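Local coordinates for putative alpha-L-fucosidase (Bacteroides thetaiotaomicron, PDB 4H41), which probably removes L-fucose from host glycans, as a TIM-barrel hydrolase of a gut bacterium, though its activity is only inferred, at residues 42-47 with 76-81; 268-273 with 303-308. All blocks are in the same frame, centred on the assembly; numbering follows the deposited sequence.

Contact 1: 42-47 with 76-81; sequences ISHDIP and SGYRKF. With 1PE (pentaethylene glycol), chain N.
An edge-to-face aromatic pair, His44 against Tyr78, and an apolar patch round Ile42 join two loops at the C-terminal end of the TIM barrel, the end where enzymes of this fold carry their active sites. Residues 42-47 belong to the loop that follows strand 34-39; residues 76-81 follow strand 70-73 and form a small hairpin closed by a type II' turn from Tyr78 to Phe81. No hydrogen bond runs directly between the segments. The imidazole brings its CD2-NE2 edge over the centre of the phenol ring, with centroids 4.5 Å apart and planes at 65°; His44 NE2 comes to 3.6 Å from Tyr78 CE1. With its CG anti to the backbone N (chi1 177°), Tyr78 carries its ring out past Ile42 to meet that edge. The opposite face of the phenol takes Arg79 CG near its rim, and Arg79 curls back so that its NE donates to Tyr78 OH at 3.0 Å, in the guanidinium plane. Nearer the backbone of the hairpin, Ile42 CG2 lies 3.7 Å from Tyr78 CB and 4.0 Å from Phe81 CB, while CG1 of the isoleucine faces Gly77 CA. A pentaethylene glycol, probably from the crystallisation liquor, threads past both rings: its C24 sits over one face of the imidazole, and its OH2 is hydrogen-bonded to His44 ND1 at 2.7 Å. Asp122 holds His44 NE2 and, in this crystal, the glycol occupies ND1, which together probably limit rotation of the imidazole. A ring pair with hydrogen-bonding ends thus stands at the barrel mouth, where this fold usually binds substrate; the glycol on it may mark a pocket but does not identify the natural ligand.

Contact 2: 268-273 with 303-308; sequences MQCWTN and AGYDKA
Lys307 lays its aliphatic chain over one face of the Trp271 indole: CB stands 3.7 Å from the centroid of the five-membered ring, 13° off the normal, and CD follows over the six-membered part, 3.9 Å from Trp271 CZ2. The lysine holds CG anti to its own backbone N (chi1 -166°) and stays extended to CE, then bends at chi4, and its NZ goes on to Thr35 and Asp69. At the indole edge, Trp271 NE1 donates to a lone pair of Gln269 OE1 at 3.0 Å, close to both the ring plane and the amide plane. Were Trp271 replaced by alanine, the lysine methylenes would probably lose the flat surface they lie on, and the side-chain oxygen of Gln269, OE1, its N-H donor. These residues join neighbouring parallel strands, 269-273 and 307-310, the last two of the eight-stranded barrel, in a beta-alpha-beta unit whose crossover is helix 290-302. Thr272 N donates to Lys307 O at 3.0 Å. On the sheet face carrying Thr272 and Ala308, the CG2 methyl of the threonine meets Ala308 CB at 3.6 Å, and Thr272 CB packs against the Tyr305 ring. Cys270 SG is perched over the centre of that ring, 3.5 Å from its centroid, a sulfur-aromatic contact. Asp306 grips the cysteine backbone at two points, its OD2 taking Cys270 N at 2.7 Å in a nearly straight bond (171°) and its own N donating to Cys270 O at 2.9 Å.

How the contacts relate
Contact 1 and contact 2 belong to the same TIM barrel but lie on opposite sides of the chain's centre, with centres about 26 Å apart and nearest atoms about 11 Å apart. Contact 1 ties loops after the first two strands, contact 2 pairs the last two. Strand 307-310 neighbours strand 34-39 across the barrel closure, and Lys307 reaches Thr35 on it. Contact 1 and Asn273 of contact 2 lie at the C-terminal strand ends, where TIM-barrel enzymes hold their active sites; unknown-ligand atoms, probably from the crystallisation liquor, are hydrogen-bonded to Asp45 and to Asn273. Asp306 precedes its strand at the other end, so the tetraethylene glycol near it is probably incidental.

Contact 1: 42-47 with 76-81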
loop_
_atom_site.group_PDB
_atom_site.type_symbol
_atom_site.label_atom_id
_atom_site.label_comp_id
_atom_site.label_asym_id
_atom_site.label_seq_id
_atom_site.Cartn_x
_atom_site.Cartn_y
_atom_site.Cartn_z
ATOM N N ILE B 42 -8.483 9.345 16.760
ATOM C CA ILE B 42 -8.142 7.960 16.503
ATOM C C ILE B 42 -8.551 7.638 15.080
ATOM O O ILE B 42 -9.705 7.824 14.733
ATOM C CB ILE B 42 -8.833 6.989 17.488
ATOM C CG1 ILE B 42 -8.424 7.248 18.952
ATOM C CG2 ILE B 42 -8.557 5.554 17.074
ATOM C CD1 ILE B 42 -6.925 7.097 19.284
ATOM N N SER B 43 -7.640 7.118 14.267
ATOM C CA SER B 43 -7.936 6.821 12.871
ATOM C C SER B 43 -8.846 5.633 12.705
ATOM O O SER B 43 -8.689 4.644 13.386
ATOM C CB SER B 43 -6.646 6.538 12.117
ATOM O OG SER B 43 -6.884 6.345 10.740
ATOM N N HIS B 44 -9.765 5.712 11.760
ATOM C CA HIS B 44 -10.562 4.546 11.411
ATOM C C HIS B 44 -9.793 3.559 10.519
ATOM O O HIS B 44 -10.055 2.350 10.575
ATOM C CB HIS B 44 -11.790 4.963 10.601
ATOM C CG HIS B 44 -12.921 5.549 11.393
ATOM N ND1 HIS B 44 -13.891 6.310 10.769
ATOM C CD2 HIS B 44 -13.253 5.410 12.693
ATOM C CE1 HIS B 44 -14.754 6.642 11.722
ATOM N NE2 HIS B 44 -14.421 6.099 12.883
ATOM N N ASP B 45 -8.967 4.079 9.608
ATOM C CA ASP B 45 -8.445 3.274 8.517
ATOM C C ASP B 45 -7.175 3.766 7.846
ATOM O O ASP B 45 -6.864 3.299 6.736
ATOM C CB ASP B 45 -9.556 3.190 7.440
ATOM C CG ASP B 45 -9.956 4.534 6.848
ATOM O OD1 ASP B 45 -9.429 5.557 7.297
ATOM O OD2 ASP B 45 -10.766 4.549 5.898
ATOM N N ILE B 46 -6.393 4.610 8.502
ATOM C CA ILE B 46 -5.095 5.049 7.953
ATOM C C ILE B 46 -3.999 4.492 8.874
ATOM O O ILE B 46 -3.964 4.855 10.062
ATOM C CB ILE B 46 -4.992 6.568 7.853
ATOM C CG1 ILE B 46 -6.216 7.195 7.114
ATOM C CG2 ILE B 46 -3.666 6.960 7.204
ATOM C CD1 ILE B 46 -6.441 6.663 5.672
ATOM N N PRO B 47 -3.053 3.696 8.336
ATOM C CA PRO B 47 -2.023 3.097 9.192
ATOM C C PRO B 47 -1.223 4.143 9.944
ATOM O O PRO B 47 -0.956 5.243 9.443
ATOM C CB PRO B 47 -1.168 2.295 8.224
ATOM C CG PRO B 47 -2.129 1.907 7.147
ATOM C CD PRO B 47 -2.981 3.126 6.964
ATOM N N SER B 76 -11.834 11.934 19.516
ATOM C CA SER B 76 -11.163 11.787 20.785
ATOM C C SER B 76 -11.091 10.339 21.279
ATOM O O SER B 76 -10.246 10.009 22.112
ATOM C CB SER B 76 -11.806 12.682 21.837
ATOM O OG SER B 76 -13.196 12.447 21.969
ATOM N N GLY B 77 -11.932 9.496 20.724
ATOM C CA GLY B 77 -11.810 8.067 20.848
ATOM C C GLY B 77 -12.584 7.357 19.766
ATOM O O GLY B 77 -13.435 7.949 19.083
ATOM N N TYR B 78 -12.254 6.114 19.573
ATOM C CA TYR B 78 -12.946 5.259 18.626
ATOM C C TYR B 78 -13.078 3.883 19.266
ATOM O O TYR B 78 -12.066 3.204 19.474
ATOM C CB TYR B 78 -12.230 5.217 17.287
ATOM C CG TYR B 78 -12.903 4.272 16.322
ATOM C CD1 TYR B 78 -14.273 4.361 16.061
ATOM C CD2 TYR B 78 -12.197 3.236 15.732
ATOM C CE1 TYR B 78 -14.908 3.458 15.217
ATOM C CE2 TYR B 78 -12.822 2.328 14.876
ATOM C CZ TYR B 78 -14.178 2.440 14.630
ATOM O OH TYR B 78 -14.840 1.530 13.858
ATOM N N ARG B 79 -14.312 3.505 19.621
ATOM C CA ARG B 79 -14.581 2.242 20.318
ATOM C C ARG B 79 -13.699 2.197 21.594
ATOM O O ARG B 79 -13.822 3.120 22.402
ATOM C CB ARG B 79 -14.395 1.037 19.395
ATOM C CG ARG B 79 -15.371 1.032 18.215
ATOM C CD ARG B 79 -15.226 -0.202 17.356
ATOM N NE ARG B 79 -15.986 -0.118 16.114
ATOM C CZ ARG B 79 -17.253 -0.492 15.928
ATOM N NH1 ARG B 79 -17.962 -0.988 16.929
ATOM N NH2 ARG B 79 -17.824 -0.352 14.737
ATOM N N LYS B 80 -12.781 1.218 21.780
ATOM C CA LYS B 80 -12.000 1.162 23.039
ATOM C C LYS B 80 -10.689 1.963 23.011
ATOM O O LYS B 80 -10.015 2.042 24.028
ATOM C CB LYS B 80 -11.733 -0.273 23.441
ATOM C CG LYS B 80 -13.037 -0.963 23.845
ATOM C CD LYS B 80 -12.814 -2.326 24.501
ATOM C CE LYS B 80 -14.068 -2.792 25.188
ATOM N NZ LYS B 80 -13.875 -4.088 25.891
ATOM N N PHE B 81 -10.378 2.614 21.911
ATOM C CA PHE B 81 -9.164 3.436 21.811
ATOM C C PHE B 81 -9.500 4.889 22.136
ATOM O O PHE B 81 -10.571 5.376 21.773
ATOM C CB PHE B 81 -8.524 3.308 20.432
ATOM C CG PHE B 81 -7.846 1.982 20.239
ATOM C CD1 PHE B 81 -6.552 1.778 20.689
ATOM C CD2 PHE B 81 -8.538 0.904 19.720
ATOM C CE1 PHE B 81 -5.954 0.526 20.602
ATOM C CE2 PHE B 81 -7.911 -0.336 19.557
ATOM C CZ PHE B 81 -6.657 -0.543 20.083
HETATM O OH2 1PE N . -14.431 7.308 8.325
HETATM C C12 1PE N . -14.459 5.999 7.772
HETATM C C22 1PE N . -15.814 5.388 7.900
HETATM O OH3 1PE N . -15.726 3.973 7.781
HETATM C C13 1PE N . -16.781 2.182 8.965
HETATM C C23 1PE N . -16.967 3.304 8.007
HETATM O OH4 1PE N . -16.458 2.665 10.272
HETATM C C14 1PE N . -14.391 1.371 10.456
HETATM C C24 1PE N . -15.080 2.692 10.639
HETATM O OH5 1PE N . -13.378 1.172 11.432
HETATM C C15 1PE N . -12.834 -0.934 12.473
HETATM C C25 1PE N . -12.659 -0.045 11.278
HETATM O OH6 1PE N . -12.036 -2.099 12.339
#

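Contact 2: 268-273 with 303-308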
loop_
_atom_site.group_PDB
_atom_site.type_symbol
_atom_site.label_atom_id
_atom_site.label_comp_id
_atom_site.label_asym_id
_atom_site.label_seq_id
_atom_site.Cartn_x
_atom_site.Cartn_y
_atom_site.Cartn_z
HETATM N N MSE B 268 -24.827 29.466 7.656
HETATM C CA MSE B 268 -23.682 28.699 8.093
HETATM C C MSE B 268 -22.500 29.023 7.236
HETATM O O MSE B 268 -22.676 29.409 6.077
HETATM C CB MSE B 268 -23.980 27.202 7.984
HETATM C CG MSE B 268 -25.128 26.746 8.877
HETATM SE SE MSE B 268 -25.651 24.924 8.486
HETATM C CE MSE B 268 -24.064 24.030 8.962
ATOM N N GLN B 269 -21.301 28.790 7.760
ATOM C CA GLN B 269 -20.073 28.916 6.957
ATOM C C GLN B 269 -19.978 27.713 6.063
ATOM O O GLN B 269 -20.422 26.607 6.435
ATOM C CB GLN B 269 -18.815 29.034 7.845
ATOM C CG GLN B 269 -18.732 30.390 8.562
ATOM C CD GLN B 269 -17.394 30.685 9.231
ATOM O OE1 GLN B 269 -16.389 29.992 9.025
ATOM N NE2 GLN B 269 -17.302 31.836 9.928
ATOM N N CYS B 270 -19.451 27.903 4.872
ATOM C CA CYS B 270 -19.354 26.838 3.887
ATOM C C CYS B 270 -17.895 26.493 3.687
ATOM O O CYS B 270 -17.124 27.278 3.117
ATOM C CB CYS B 270 -20.015 27.274 2.579
ATOM S SG CYS B 270 -20.192 25.934 1.401
ATOM N N TRP B 271 -17.493 25.373 4.246
ATOM C CA TRP B 271 -16.122 24.905 4.132
ATOM C C TRP B 271 -16.038 23.761 3.171
ATOM O O TRP B 271 -17.022 23.093 2.903
ATOM C CB TRP B 271 -15.614 24.427 5.501
ATOM C CG TRP B 271 -15.430 25.488 6.561
ATOM C CD1 TRP B 271 -15.847 26.795 6.525
ATOM C CD2 TRP B 271 -14.932 25.263 7.884
ATOM N NE1 TRP B 271 -15.552 27.414 7.709
ATOM C CE2 TRP B 271 -14.982 26.497 8.565
ATOM C CE3 TRP B 271 -14.348 24.153 8.529
ATOM C CZ2 TRP B 271 -14.536 26.637 9.886
ATOM C CZ3 TRP B 271 -13.876 24.304 9.830
ATOM C CH2 TRP B 271 -14.011 25.520 10.508
ATOM N N THR B 272 -14.833 23.472 2.710
ATOM C CA THR B 272 -14.583 22.252 1.944
ATOM C C THR B 272 -13.552 21.410 2.699
ATOM O O THR B 272 -12.581 21.952 3.232
ATOM C CB THR B 272 -14.157 22.481 0.492
ATOM O OG1 THR B 272 -14.110 21.200 -0.142
ATOM C CG2 THR B 272 -12.810 23.175 0.349
ATOM N N ASN B 273 -13.793 20.102 2.777
ATOM C CA ASN B 273 -12.816 19.159 3.312
ATOM C C ASN B 273 -12.195 18.570 2.061
ATOM O O ASN B 273 -12.762 17.662 1.427
ATOM C CB ASN B 273 -13.428 18.130 4.244
ATOM C CG ASN B 273 -12.436 17.076 4.664
ATOM O OD1 ASN B 273 -11.291 17.066 4.226
ATOM N ND2 ASN B 273 -12.861 16.160 5.505
ATOM N N ALA B 303 -16.919 28.761 -6.234
ATOM C CA ALA B 303 -18.200 28.756 -5.512
ATOM C C ALA B 303 -18.214 29.717 -4.325
ATOM O O ALA B 303 -19.244 29.847 -3.682
ATOM C CB ALA B 303 -18.514 27.359 -5.048
ATOM N N GLY B 304 -17.102 30.383 -4.019
ATOM C CA GLY B 304 -17.066 31.341 -2.928
ATOM C C GLY B 304 -16.984 30.731 -1.538
ATOM O O GLY B 304 -17.444 31.330 -0.576
ATOM N N TYR B 305 -16.331 29.580 -1.390
ATOM C CA TYR B 305 -16.222 28.936 -0.086
ATOM C C TYR B 305 -15.385 29.749 0.889
ATOM O O TYR B 305 -14.488 30.470 0.482
ATOM C CB TYR B 305 -15.645 27.545 -0.246
ATOM C CG TYR B 305 -16.651 26.486 -0.593
ATOM C CD1 TYR B 305 -17.668 26.727 -1.515
ATOM C CD2 TYR B 305 -16.543 25.208 -0.071
ATOM C CE1 TYR B 305 -18.621 25.755 -1.808
ATOM C CE2 TYR B 305 -17.445 24.208 -0.410
ATOM C CZ TYR B 305 -18.500 24.492 -1.263
ATOM O OH TYR B 305 -19.442 23.538 -1.538
ATOM N N ASP B 306 -15.670 29.616 2.173
ATOM C CA ASP B 306 -15.045 30.392 3.240
ATOM C C ASP B 306 -13.739 29.839 3.675
ATOM O O ASP B 306 -12.932 30.609 4.142
ATOM C CB ASP B 306 -15.981 30.457 4.487
ATOM C CG ASP B 306 -17.342 30.982 4.144
ATOM O OD1 ASP B 306 -17.412 32.021 3.476
ATOM O OD2 ASP B 306 -18.329 30.285 4.422
ATOM N N LYS B 307 -13.577 28.519 3.694
ATOM C CA LYS B 307 -12.353 27.889 4.167
ATOM C C LYS B 307 -12.163 26.527 3.577
ATOM O O LYS B 307 -13.133 25.815 3.293
ATOM C CB LYS B 307 -12.389 27.748 5.719
ATOM C CG LYS B 307 -11.047 27.423 6.398
ATOM C CD LYS B 307 -11.233 27.224 7.923
ATOM C CE LYS B 307 -9.952 27.103 8.727
ATOM N NZ LYS B 307 -9.102 28.309 8.634
ATOM N N ALA B 308 -10.893 26.141 3.381
ATOM C CA ALA B 308 -10.567 24.773 2.961
ATOM C C ALA B 308 -9.761 24.125 4.071
ATOM O O ALA B 308 -8.789 24.694 4.570
ATOM C CB ALA B 308 -9.806 24.733 1.653
#